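Local coordinates for ubiquitin-conjugating enzyme E2-21 kDa (Pichia angusta, PDB 5NL8), which takes over activated ubiquitin from the E1 enzyme as a cysteine thioester and passes it toward target proteins, a step probably essential for peroxisome biogenesis, at residues T31-L36 and T134-L139; S56-A61 and T169-L174; A147-L152 and N161-D166. All blocks are in the same frame, centred on the assembly; numbering follows the deposited sequence.

How the contacts relate
All three contacts belong to one UBC fold, in which helices pack on a four-stranded antiparallel sheet. Contact 1 joins the edge strand 33-38 to helix 135-147. Its centre lies 21 Å from that of contact 2 and 24 Å from that of contact 3. The last two are neighbours, with centres 13 Å apart, and they touch: Tyr171 OH of helix 168-181 rests 3.5 Å from Pro149 CG. Along the chain the segments of contacts 1 and 2 alternate, and contact 3 falls entirely between 134-139 and 169-174. Contact 1, buried, is part of the core; contacts 2 and 3 attach loops to the C-terminal helices, contact 3 near the predicted thioester cysteine.

Contact 1 of 3, residues T31-L36 and T134-L139; sequences TGIVDL and TLQSAL
Ile33 and Leu139 form the centre of this buried, wholly apolar contact, with Gln136 and Leu36 adding further contacts. The Ile33 side chain crosses that of Leu139 at about a right angle, laying its end, CD1, 3.9 Å from Leu139 CB. Its other branch, CG2, comes to 4.2 Å from Leu139 CD1, and the leucine thus meets both arms of the isoleucine. Beyond it, Ile33 CD1 touches Gln136 CG at 3.7 Å; the glutamine has CG anti to the backbone N (chi1 -177°) and runs on extended, lending its aliphatic stem to the contact. Leu36 joins more loosely, its CD1 4.4 Å from Leu139 CD1.

Polar interactions lie within the segments or beyond them. Thr134, the N-cap of the helix, gives its backbone N-H to Ser137 OG (2.6 Å from Thr134 N), the half of a capping box in which the third helical residue accepts. Glu13 OE1 takes the N-H of Leu135 and, more weakly, the hydroxyl of Thr134, tying the helix start to helix 6-21. On the strand, Val34 and Asp35 both face Val49 in a classic beta bulge.

Strand 33-36 and helix 135-139 pass with their axes 10.4 Å apart at 132°, in the manner of a UBC fold, where a central helix packs across the sheet. Leu139 also packs on Leu65 and Ile67 of strand 62-68, while Leu36 turns to Tyr14 and Val17 of helix 6-21, and Val17 also touches Gln136.

Contact 2 of 3, residues S56-A61 and T169-L174; sequences SPFEDA and TAYKDL
Pro57 sets its ring against two consecutive residues of the helix, Tyr171 and Lys172, and meets each from a different direction. Its CG comes to the edge of the tyrosine ring, in the ring plane, 3.9 Å from Tyr171 CE1 and 4.0 Å from Tyr171 CD1. This is therefore an edge contact, and the proline does not stack on the aromatic face. In the tyrosine, CG opposite the backbone N (chi1 -167°) swings the ring so that its CD1-CE1 edge meets the proline.

Against Lys172 the proline lies at about a right angle. Pro57 CB sits 3.8 Å from Lys172 CG, and the rest of the lysine chain reaches over the ring until a bend at chi4 (-49°) leaves NZ 3.8 Å from Pro57 CD.

The proline occupies the second position of a type I beta turn from Ser56 to Glu59, closed by the backbone bond from Glu59 N to Ser56 O. That turn is part of the loop joining strands 45-51 and 62-68 of the UBC sheet, and here it docks on helix 168-181 in the C-terminal half of the fold. The N-H of Phe58 makes a weak bond to Ser56 OG, which also pairs with Pro53 O.

Phe58, the next residue of the turn, is buried and approaches Tyr171 more distantly. The tyrosine hydroxyl stands at the phenylalanine's edge, near its plane, with OH 4.3 Å from Phe58 CE2. Farther along the same helix Val175 packs on the Phe58 ring, and Met108 reaches it from a loop.

Contact 3 of 3, residues A147-L152 and N161-D166; sequences ANPEPL and NLLKCD
Leu163 holds CG opposite its backbone N (chi1 -165°), and with chi2 at 75° one methyl, CD2, reaches two prolines of the facing loop. That methyl serves both: Leu163 CD2 is 4.0 Å from Pro149 CB and 4.2 Å from Pro151 CD. The side chains of Pro151 and Leu163 cross at about a right angle.

Lys164 covers the other end of Pro151. Its CG lies 3.9 Å from Pro151 CB, with Lys164 CD nearly as close to that same atom. The lysine then bends at chi3, which carries the ammonium group back along its own helix to Asn161. There NZ bonds to Asn161 OD1 at 3.2 Å, tilted 24° from the carbonyl plane, so the charged end is tied within the helix while the methylenes do the packing.

The loop stands near the active site of this E2. Pro149 packs on His110, Pro111 and Asn112, the His-Pro-Asn triplet characteristic of the ubiquitin-conjugating enzymes, and its side chain is about 10 Å from that of Cys121, the predicted thioester cysteine. The side-chain amide of Asn112 donates through ND2 to Glu150 O, between the two prolines.

Helix 157-164 finishes here in a Schellman motif. Asp166 takes a positive phi, and two bonds run back into the last turn, one of them from Asp166 N to Leu163 O at 3.0 Å, ending the helix just after the two residues that touch the loop.

Contact 1 of 3, residues T31-L36 and T134-L139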
ATOM      1  N   THR A  31      -6.371 -11.570   0.134  1.00 56.26           N
ATOM      2  CA  THR A  31      -6.279 -10.419  -0.753  1.00 46.93           C
ATOM      3  C   THR A  31      -5.078  -9.550  -0.390  1.00 41.90           C
ATOM      4  O   THR A  31      -4.558  -8.823  -1.231  1.00 47.63           O
ATOM      5  CB  THR A  31      -7.547  -9.555  -0.702  1.00 53.70           C
ATOM      6  OG1 THR A  31      -7.628  -8.887   0.563  1.00 54.03           O
ATOM      7  CG2 THR A  31      -8.794 -10.404  -0.913  1.00 57.55           C
ATOM      8  N   GLY A  32      -4.652  -9.618   0.868  1.00 34.20           N
ATOM      9  CA  GLY A  32      -3.471  -8.893   1.303  1.00 32.60           C
ATOM     10  C   GLY A  32      -3.749  -7.742   2.252  1.00 41.25           C
ATOM     11  O   GLY A  32      -2.822  -7.135   2.792  1.00 40.07           O
ATOM     12  N   ILE A  33      -5.024  -7.433   2.454  1.00 45.67           N
ATOM     13  CA  ILE A  33      -5.409  -6.404   3.412  1.00 33.92           C
ATOM     14  C   ILE A  33      -5.174  -6.893   4.835  1.00 47.37           C
ATOM     15  O   ILE A  33      -5.704  -7.929   5.239  1.00 52.89           O
ATOM     16  CB  ILE A  33      -6.884  -6.006   3.256  1.00 40.64           C
ATOM     17  CG1 ILE A  33      -7.152  -5.496   1.842  1.00 37.95           C
ATOM     18  CG2 ILE A  33      -7.264  -4.954   4.285  1.00 44.80           C
ATOM     19  CD1 ILE A  33      -8.602  -5.149   1.594  1.00 47.26           C
ATOM     20  N   VAL A  34      -4.379  -6.145   5.593  1.00 36.38           N
ATOM     21  CA  VAL A  34      -4.063  -6.529   6.961  1.00 32.35           C
ATOM     22  C   VAL A  34      -4.760  -5.624   7.973  1.00 45.61           C
ATOM     23  O   VAL A  34      -5.273  -6.103   8.984  1.00 43.17           O
ATOM     24  CB  VAL A  34      -2.548  -6.511   7.214  1.00 33.69           C
ATOM     25  CG1 VAL A  34      -2.241  -6.860   8.667  1.00 29.67           C
ATOM     26  CG2 VAL A  34      -1.851  -7.482   6.273  1.00 33.41           C
ATOM     27  N   ASP A  35      -4.789  -4.321   7.706  1.00 39.48           N
ATOM     28  CA  ASP A  35      -5.471  -3.408   8.627  1.00 42.03           C
ATOM     29  C   ASP A  35      -5.994  -2.156   7.923  1.00 46.53           C
ATOM     30  O   ASP A  35      -5.553  -1.821   6.822  1.00 41.86           O
ATOM     31  CB  ASP A  35      -4.532  -3.017   9.774  1.00 45.96           C
ATOM     32  CG  ASP A  35      -5.276  -2.460  10.980  1.00 67.81           C
ATOM     33  OD1 ASP A  35      -6.514  -2.622  11.047  1.00 71.84           O
ATOM     34  OD2 ASP A  35      -4.620  -1.868  11.864  1.00 65.56           O
ATOM     35  N   LEU A  36      -6.939  -1.477   8.572  1.00 40.03           N
ATOM     36  CA  LEU A  36      -7.534  -0.247   8.054  1.00 44.84           C
ATOM     37  C   LEU A  36      -8.225   0.537   9.171  1.00 41.85           C
ATOM     38  O   LEU A  36      -8.997  -0.033   9.937  1.00 37.65           O
ATOM     39  CB  LEU A  36      -8.541  -0.562   6.942  1.00 40.81           C
ATOM     40  CG  LEU A  36      -9.379   0.602   6.401  1.00 41.23           C
ATOM     41  CD1 LEU A  36      -8.518   1.566   5.592  1.00 31.42           C
ATOM     42  CD2 LEU A  36     -10.540   0.093   5.562  1.00 34.36           C
ATOM     43  N   THR A 134     -15.090   0.315  -4.080  1.00 54.21           N
ATOM     44  CA  THR A 134     -15.062   0.624  -2.658  1.00 46.74           C
ATOM     45  C   THR A 134     -13.628   0.852  -2.194  1.00 47.22           C
ATOM     46  O   THR A 134     -12.693   0.778  -2.993  1.00 47.37           O
ATOM     47  CB  THR A 134     -15.683  -0.505  -1.823  1.00 54.99           C
ATOM     48  OG1 THR A 134     -15.576  -0.188  -0.430  1.00 85.78           O
ATOM     49  CG2 THR A 134     -14.952  -1.807  -2.082  1.00 50.36           C
ATOM     50  N   LEU A 135     -13.459   1.125  -0.903  1.00 56.43           N
ATOM     51  CA  LEU A 135     -12.128   1.241  -0.313  1.00 56.23           C
ATOM     52  C   LEU A 135     -11.385  -0.085  -0.418  1.00 49.04           C
ATOM     53  O   LEU A 135     -10.192  -0.129  -0.756  1.00 48.15           O
ATOM     54  CB  LEU A 135     -12.220   1.671   1.152  1.00 53.11           C
ATOM     55  CG  LEU A 135     -12.712   3.089   1.441  1.00 62.05           C
ATOM     56  CD1 LEU A 135     -12.840   3.317   2.940  1.00 59.72           C
ATOM     57  CD2 LEU A 135     -11.777   4.110   0.821  1.00 59.37           C
ATOM     58  N   GLN A 136     -12.109  -1.162  -0.125  1.00 47.35           N
ATOM     59  CA  GLN A 136     -11.552  -2.507  -0.171  1.00 51.89           C
ATOM     60  C   GLN A 136     -10.990  -2.820  -1.554  1.00 42.91           C
ATOM     61  O   GLN A 136      -9.879  -3.342  -1.679  1.00 51.23           O
ATOM     62  CB  GLN A 136     -12.612  -3.541   0.218  1.00 30.84           C
ATOM     63  CG  GLN A 136     -12.089  -4.967   0.252  1.00 45.33           C
ATOM     64  CD  GLN A 136     -13.167  -5.976   0.578  1.00 59.14           C
ATOM     65  OE1 GLN A 136     -14.231  -5.619   1.078  1.00 62.77           O
ATOM     66  NE2 GLN A 136     -12.900  -7.244   0.289  1.00 65.35           N
ATOM     67  N   SER A 137     -11.749  -2.483  -2.590  1.00 42.52           N
ATOM     68  CA  SER A 137     -11.329  -2.775  -3.954  1.00 42.85           C
ATOM     69  C   SER A 137     -10.091  -1.961  -4.325  1.00 41.72           C
ATOM     70  O   SER A 137      -9.245  -2.423  -5.086  1.00 39.00           O
ATOM     71  CB  SER A 137     -12.468  -2.511  -4.944  1.00 48.87           C
ATOM     72  OG  SER A 137     -13.059  -1.242  -4.737  1.00 58.23           O
ATOM     73  N   ALA A 138      -9.976  -0.756  -3.775  1.00 40.69           N
ATOM     74  CA  ALA A 138      -8.798   0.071  -4.017  1.00 45.59           C
ATOM     75  C   ALA A 138      -7.555  -0.553  -3.377  1.00 48.76           C
ATOM     76  O   ALA A 138      -6.493  -0.662  -4.015  1.00 42.94           O
ATOM     77  CB  ALA A 138      -9.020   1.480  -3.496  1.00 45.50           C
ATOM     78  N   LEU A 139      -7.692  -0.971  -2.118  1.00 40.84           N
ATOM     79  CA  LEU A 139      -6.588  -1.648  -1.434  1.00 37.90           C
ATOM     80  C   LEU A 139      -6.139  -2.891  -2.212  1.00 37.82           C
ATOM     81  O   LEU A 139      -4.940  -3.076  -2.500  1.00 43.31           O
ATOM     82  CB  LEU A 139      -6.992  -2.021  -0.005  1.00 30.50           C
ATOM     83  CG  LEU A 139      -7.252  -0.840   0.939  1.00 41.35           C
ATOM     84  CD1 LEU A 139      -7.713  -1.301   2.315  1.00 36.10           C
ATOM     85  CD2 LEU A 139      -6.009   0.032   1.053  1.00 29.42           C
TER

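Contact 2 of 3, residues S56-A61 and T169-L174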
ATOM      1  N   SER A  56       5.561 -12.889  -5.414  1.00 41.59           N
ATOM      2  CA  SER A  56       6.176 -11.650  -5.871  1.00 38.37           C
ATOM      3  C   SER A  56       7.399 -11.379  -4.999  1.00 32.76           C
ATOM      4  O   SER A  56       7.524 -11.950  -3.917  1.00 42.53           O
ATOM      5  CB  SER A  56       5.182 -10.486  -5.806  1.00 34.84           C
ATOM      6  OG  SER A  56       4.908 -10.120  -4.465  1.00 46.54           O
ATOM      7  N   PRO A  57       8.318 -10.523  -5.463  1.00 43.35           N
ATOM      8  CA  PRO A  57       9.459 -10.203  -4.596  1.00 42.49           C
ATOM      9  C   PRO A  57       9.047  -9.460  -3.323  1.00 38.88           C
ATOM     10  O   PRO A  57       9.853  -9.338  -2.403  1.00 49.73           O
ATOM     11  CB  PRO A  57      10.343  -9.321  -5.486  1.00 43.02           C
ATOM     12  CG  PRO A  57       9.447  -8.841  -6.582  1.00 46.42           C
ATOM     13  CD  PRO A  57       8.469  -9.946  -6.809  1.00 41.44           C
ATOM     14  N   PHE A  58       7.805  -8.991  -3.269  1.00 39.25           N
ATOM     15  CA  PHE A  58       7.313  -8.256  -2.108  1.00 32.82           C
ATOM     16  C   PHE A  58       6.684  -9.172  -1.058  1.00 37.53           C
ATOM     17  O   PHE A  58       6.226  -8.696  -0.022  1.00 44.08           O
ATOM     18  CB  PHE A  58       6.283  -7.205  -2.539  1.00 31.03           C
ATOM     19  CG  PHE A  58       6.813  -6.188  -3.512  1.00 36.82           C
ATOM     20  CD1 PHE A  58       7.434  -5.032  -3.061  1.00 39.26           C
ATOM     21  CD2 PHE A  58       6.682  -6.381  -4.876  1.00 39.30           C
ATOM     22  CE1 PHE A  58       7.920  -4.094  -3.956  1.00 35.79           C
ATOM     23  CE2 PHE A  58       7.167  -5.446  -5.775  1.00 37.86           C
ATOM     24  CZ  PHE A  58       7.786  -4.303  -5.314  1.00 33.51           C
ATOM     25  N   GLU A  59       6.661 -10.478  -1.324  1.00 39.61           N
ATOM     26  CA  GLU A  59       5.915 -11.419  -0.482  1.00 44.97           C
ATOM     27  C   GLU A  59       6.419 -11.466   0.961  1.00 43.58           C
ATOM     28  O   GLU A  59       7.606 -11.263   1.220  1.00 42.08           O
ATOM     29  CB  GLU A  59       5.957 -12.833  -1.083  1.00 38.87           C
ATOM     30  CG  GLU A  59       7.304 -13.531  -0.971  1.00 49.36           C
ATOM     31  CD  GLU A  59       7.272 -14.959  -1.497  1.00 74.89           C
ATOM     32  OE1 GLU A  59       8.292 -15.669  -1.355  1.00 81.33           O
ATOM     33  OE2 GLU A  59       6.231 -15.374  -2.052  1.00 68.91           O
ATOM     34  N   ASP A  60       5.496 -11.727   1.886  1.00 45.22           N
ATOM     35  CA  ASP A  60       5.801 -11.872   3.312  1.00 52.78           C
ATOM     36  C   ASP A  60       6.487 -10.646   3.915  1.00 55.15           C
ATOM     37  O   ASP A  60       7.488 -10.765   4.621  1.00 58.48           O
ATOM     38  CB  ASP A  60       6.663 -13.113   3.548  1.00 68.17           C
ATOM     39  CG  ASP A  60       5.889 -14.403   3.360  1.00 88.95           C
ATOM     40  OD1 ASP A  60       4.685 -14.430   3.695  1.00 88.37           O
ATOM     41  OD2 ASP A  60       6.485 -15.390   2.877  1.00100.80           O
ATOM     42  N   ALA A  61       5.939  -9.470   3.631  1.00 37.92           N
ATOM     43  CA  ALA A  61       6.394  -8.233   4.252  1.00 37.77           C
ATOM     44  C   ALA A  61       5.245  -7.243   4.243  1.00 34.66           C
ATOM     45  O   ALA A  61       4.391  -7.294   3.358  1.00 38.92           O
ATOM     46  CB  ALA A  61       7.607  -7.671   3.527  1.00 35.60           C
ATOM     47  N   THR A 169      16.305 -10.837 -11.587  1.00 48.73           N
ATOM     48  CA  THR A 169      17.144 -11.106 -10.432  1.00 48.25           C
ATOM     49  C   THR A 169      17.542  -9.823  -9.712  1.00 50.46           C
ATOM     50  O   THR A 169      17.514  -9.763  -8.485  1.00 66.87           O
ATOM     51  CB  THR A 169      18.412 -11.880 -10.832  1.00 59.66           C
ATOM     52  OG1 THR A 169      18.043 -13.076 -11.531  1.00 69.31           O
ATOM     53  CG2 THR A 169      19.228 -12.246  -9.600  1.00 59.96           C
ATOM     54  N   ALA A 170      17.903  -8.796 -10.475  1.00 51.21           N
ATOM     55  CA  ALA A 170      18.330  -7.528  -9.888  1.00 54.26           C
ATOM     56  C   ALA A 170      17.162  -6.828  -9.192  1.00 47.89           C
ATOM     57  O   ALA A 170      17.311  -6.275  -8.103  1.00 47.74           O
ATOM     58  CB  ALA A 170      18.933  -6.630 -10.953  1.00 41.07           C
ATOM     59  N   TYR A 171      16.006  -6.864  -9.845  1.00 47.90           N
ATOM     60  CA  TYR A 171      14.743  -6.372  -9.300  1.00 44.09           C
ATOM     61  C   TYR A 171      14.459  -6.998  -7.930  1.00 36.83           C
ATOM     62  O   TYR A 171      14.354  -6.299  -6.902  1.00 42.37           O
ATOM     63  CB  TYR A 171      13.625  -6.698 -10.295  1.00 38.96           C
ATOM     64  CG  TYR A 171      12.294  -6.016 -10.088  1.00 37.50           C
ATOM     65  CD1 TYR A 171      11.345  -6.547  -9.227  1.00 47.67           C
ATOM     66  CD2 TYR A 171      11.964  -4.870 -10.801  1.00 36.30           C
ATOM     67  CE1 TYR A 171      10.115  -5.939  -9.054  1.00 45.15           C
ATOM     68  CE2 TYR A 171      10.739  -4.254 -10.636  1.00 33.25           C
ATOM     69  CZ  TYR A 171       9.818  -4.792  -9.760  1.00 43.61           C
ATOM     70  OH  TYR A 171       8.595  -4.186  -9.591  1.00 44.59           O
ATOM     71  N   LYS A 172      14.360  -8.326  -7.932  1.00 40.58           N
ATOM     72  CA  LYS A 172      14.115  -9.101  -6.720  1.00 45.73           C
ATOM     73  C   LYS A 172      15.134  -8.793  -5.625  1.00 42.39           C
ATOM     74  O   LYS A 172      14.766  -8.580  -4.471  1.00 55.36           O
ATOM     75  CB  LYS A 172      14.137 -10.602  -7.032  1.00 60.23           C
ATOM     76  CG  LYS A 172      12.859 -11.145  -7.657  1.00 75.29           C
ATOM     77  CD  LYS A 172      13.033 -12.606  -8.064  1.00 86.74           C
ATOM     78  CE  LYS A 172      11.843 -13.116  -8.866  1.00 90.77           C
ATOM     79  NZ  LYS A 172      10.540 -12.797  -8.216  1.00 88.31           N
ATOM     80  N   ASP A 173      16.411  -8.776  -5.996  1.00 43.16           N
ATOM     81  CA  ASP A 173      17.494  -8.518  -5.048  1.00 48.48           C
ATOM     82  C   ASP A 173      17.383  -7.138  -4.409  1.00 44.98           C
ATOM     83  O   ASP A 173      17.650  -6.974  -3.218  1.00 49.15           O
ATOM     84  CB  ASP A 173      18.852  -8.658  -5.734  1.00 57.87           C
ATOM     85  CG  ASP A 173      19.233 -10.101  -5.985  1.00 80.52           C
ATOM     86  OD1 ASP A 173      20.354 -10.341  -6.480  1.00 81.04           O
ATOM     87  OD2 ASP A 173      18.414 -10.996  -5.682  1.00 91.02           O
ATOM     88  N   LEU A 174      16.993  -6.150  -5.206  1.00 40.31           N
ATOM     89  CA  LEU A 174      16.825  -4.790  -4.706  1.00 43.94           C
ATOM     90  C   LEU A 174      15.682  -4.732  -3.687  1.00 38.96           C
ATOM     91  O   LEU A 174      15.855  -4.226  -2.562  1.00 40.25           O
ATOM     92  CB  LEU A 174      16.567  -3.828  -5.868  1.00 49.73           C
ATOM     93  CG  LEU A 174      17.203  -2.438  -5.807  1.00 54.01           C
ATOM     94  CD1 LEU A 174      18.664  -2.516  -5.391  1.00 46.61           C
ATOM     95  CD2 LEU A 174      17.069  -1.749  -7.150  1.00 57.24           C
TER

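Contact 3 of 3, residues A147-L152 and N161-D166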
ATOM      1  N   ALA A 147       2.229  -6.841  -7.658  1.00 41.06           N
ATOM      2  CA  ALA A 147       2.566  -8.021  -8.454  1.00 35.46           C
ATOM      3  C   ALA A 147       2.558  -7.739  -9.958  1.00 37.23           C
ATOM      4  O   ALA A 147       3.158  -8.478 -10.729  1.00 39.84           O
ATOM      5  CB  ALA A 147       1.608  -9.166  -8.134  1.00 29.46           C
ATOM      6  N   ASN A 148       1.877  -6.675 -10.375  1.00 43.04           N
ATOM      7  CA  ASN A 148       1.781  -6.346 -11.796  1.00 40.22           C
ATOM      8  C   ASN A 148       2.056  -4.879 -12.094  1.00 38.42           C
ATOM      9  O   ASN A 148       1.127  -4.108 -12.322  1.00 41.07           O
ATOM     10  CB  ASN A 148       0.397  -6.709 -12.335  1.00 54.43           C
ATOM     11  CG  ASN A 148       0.053  -8.162 -12.115  1.00 59.37           C
ATOM     12  OD1 ASN A 148      -0.609  -8.512 -11.138  1.00 60.19           O
ATOM     13  ND2 ASN A 148       0.501  -9.022 -13.022  1.00 48.96           N
ATOM     14  N   PRO A 149       3.336  -4.489 -12.102  1.00 38.97           N
ATOM     15  CA  PRO A 149       3.693  -3.105 -12.430  1.00 48.83           C
ATOM     16  C   PRO A 149       3.421  -2.789 -13.896  1.00 53.82           C
ATOM     17  O   PRO A 149       3.446  -3.694 -14.728  1.00 59.13           O
ATOM     18  CB  PRO A 149       5.196  -3.042 -12.131  1.00 41.33           C
ATOM     19  CG  PRO A 149       5.494  -4.266 -11.309  1.00 51.47           C
ATOM     20  CD  PRO A 149       4.518  -5.296 -11.761  1.00 44.81           C
ATOM     21  N   GLU A 150       3.153  -1.525 -14.201  1.00 53.61           N
ATOM     22  CA  GLU A 150       3.049  -1.094 -15.588  1.00 71.70           C
ATOM     23  C   GLU A 150       4.134  -0.074 -15.915  1.00 73.17           C
ATOM     24  O   GLU A 150       4.078   1.072 -15.462  1.00 54.89           O
ATOM     25  CB  GLU A 150       1.663  -0.515 -15.885  1.00 67.51           C
ATOM     26  CG  GLU A 150       1.095   0.381 -14.802  1.00 67.77           C
ATOM     27  CD  GLU A 150      -0.102  -0.241 -14.115  1.00 83.81           C
ATOM     28  OE1 GLU A 150      -1.160   0.420 -14.041  1.00 78.46           O
ATOM     29  OE2 GLU A 150       0.015  -1.394 -13.650  1.00 99.63           O
ATOM     30  N   PRO A 151       5.132  -0.491 -16.708  1.00 80.60           N
ATOM     31  CA  PRO A 151       6.242   0.380 -17.115  1.00 79.66           C
ATOM     32  C   PRO A 151       5.799   1.531 -18.021  1.00 67.28           C
ATOM     33  O   PRO A 151       6.637   2.319 -18.453  1.00 74.84           O
ATOM     34  CB  PRO A 151       7.182  -0.573 -17.863  1.00 85.70           C
ATOM     35  CG  PRO A 151       6.309  -1.700 -18.308  1.00 83.34           C
ATOM     36  CD  PRO A 151       5.284  -1.860 -17.228  1.00 78.53           C
ATOM     37  N   LEU A 152       4.501   1.623 -18.298  1.00 70.44           N
ATOM     38  CA  LEU A 152       3.955   2.727 -19.079  1.00 81.36           C
ATOM     39  C   LEU A 152       3.984   4.043 -18.301  1.00 77.07           C
ATOM     40  O   LEU A 152       4.280   5.096 -18.865  1.00 86.25           O
ATOM     41  CB  LEU A 152       2.520   2.417 -19.517  1.00 88.48           C
ATOM     42  CG  LEU A 152       2.328   1.479 -20.714  1.00 91.04           C
ATOM     43  CD1 LEU A 152       0.957   1.683 -21.345  1.00 89.41           C
ATOM     44  CD2 LEU A 152       3.430   1.676 -21.746  1.00 83.42           C
ATOM     45  N   ASN A 161      13.012   0.379 -15.692  1.00 38.15           N
ATOM     46  CA  ASN A 161      13.948  -0.074 -16.718  1.00 39.49           C
ATOM     47  C   ASN A 161      14.463  -1.482 -16.453  1.00 46.22           C
ATOM     48  O   ASN A 161      14.674  -2.257 -17.389  1.00 43.41           O
ATOM     49  CB  ASN A 161      15.126   0.892 -16.836  1.00 38.36           C
ATOM     50  CG  ASN A 161      14.737   2.202 -17.489  1.00 46.33           C
ATOM     51  OD1 ASN A 161      13.692   2.302 -18.132  1.00 56.61           O
ATOM     52  ND2 ASN A 161      15.579   3.216 -17.328  1.00 51.70           N
ATOM     53  N   LEU A 162      14.677  -1.808 -15.182  1.00 45.78           N
ATOM     54  CA  LEU A 162      15.057  -3.164 -14.808  1.00 50.32           C
ATOM     55  C   LEU A 162      13.997  -4.129 -15.312  1.00 54.43           C
ATOM     56  O   LEU A 162      14.310  -5.181 -15.870  1.00 48.61           O
ATOM     57  CB  LEU A 162      15.222  -3.298 -13.293  1.00 42.36           C
ATOM     58  CG  LEU A 162      16.594  -2.947 -12.712  1.00 34.43           C
ATOM     59  CD1 LEU A 162      16.545  -3.002 -11.202  1.00 40.02           C
ATOM     60  CD2 LEU A 162      17.671  -3.876 -13.251  1.00 36.65           C
ATOM     61  N   LEU A 163      12.738  -3.743 -15.133  1.00 56.66           N
ATOM     62  CA  LEU A 163      11.624  -4.563 -15.585  1.00 49.21           C
ATOM     63  C   LEU A 163      11.549  -4.601 -17.113  1.00 47.47           C
ATOM     64  O   LEU A 163      11.251  -5.639 -17.703  1.00 53.06           O
ATOM     65  CB  LEU A 163      10.313  -4.040 -14.995  1.00 53.11           C
ATOM     66  CG  LEU A 163       9.107  -4.974 -15.078  1.00 68.96           C
ATOM     67  CD1 LEU A 163       9.235  -6.088 -14.052  1.00 73.95           C
ATOM     68  CD2 LEU A 163       7.818  -4.198 -14.873  1.00 62.01           C
ATOM     69  N   LYS A 164      11.834  -3.471 -17.752  1.00 49.45           N
ATOM     70  CA  LYS A 164      11.770  -3.375 -19.209  1.00 55.32           C
ATOM     71  C   LYS A 164      12.883  -4.175 -19.886  1.00 56.09           C
ATOM     72  O   LYS A 164      12.739  -4.605 -21.030  1.00 54.57           O
ATOM     73  CB  LYS A 164      11.832  -1.909 -19.647  1.00 51.52           C
ATOM     74  CG  LYS A 164      10.466  -1.280 -19.894  1.00 67.54           C
ATOM     75  CD  LYS A 164      10.543   0.239 -19.928  1.00 75.06           C
ATOM     76  CE  LYS A 164      11.584   0.726 -20.919  1.00 82.63           C
ATOM     77  NZ  LYS A 164      11.833   2.188 -20.780  1.00 79.54           N
ATOM     78  N   CYS A 165      13.990  -4.370 -19.175  1.00 53.23           N
ATOM     79  CA  CYS A 165      15.096  -5.185 -19.674  1.00 53.68           C
ATOM     80  C   CYS A 165      14.958  -6.624 -19.205  1.00 60.14           C
ATOM     81  O   CYS A 165      15.839  -7.447 -19.445  1.00 62.20           O
ATOM     82  CB  CYS A 165      16.442  -4.626 -19.213  1.00 57.09           C
ATOM     83  SG  CYS A 165      16.794  -2.951 -19.762  1.00 63.03           S
ATOM     84  N   ASP A 166      13.850  -6.904 -18.524  1.00 66.09           N
ATOM     85  CA  ASP A 166      13.569  -8.222 -17.960  1.00 65.27           C
ATOM     86  C   ASP A 166      14.740  -8.762 -17.135  1.00 65.15           C
ATOM     87  O   ASP A 166      15.108  -9.931 -17.250  1.00 62.84           O
ATOM     88  CB  ASP A 166      13.203  -9.208 -19.073  1.00 81.57           C
ATOM     89  CG  ASP A 166      12.272 -10.305 -18.594  1.00 94.57           C
ATOM     90  OD1 ASP A 166      11.072 -10.018 -18.383  1.00 94.75           O
ATOM     91  OD2 ASP A 166      12.735 -11.455 -18.432  1.00 98.35           O
TER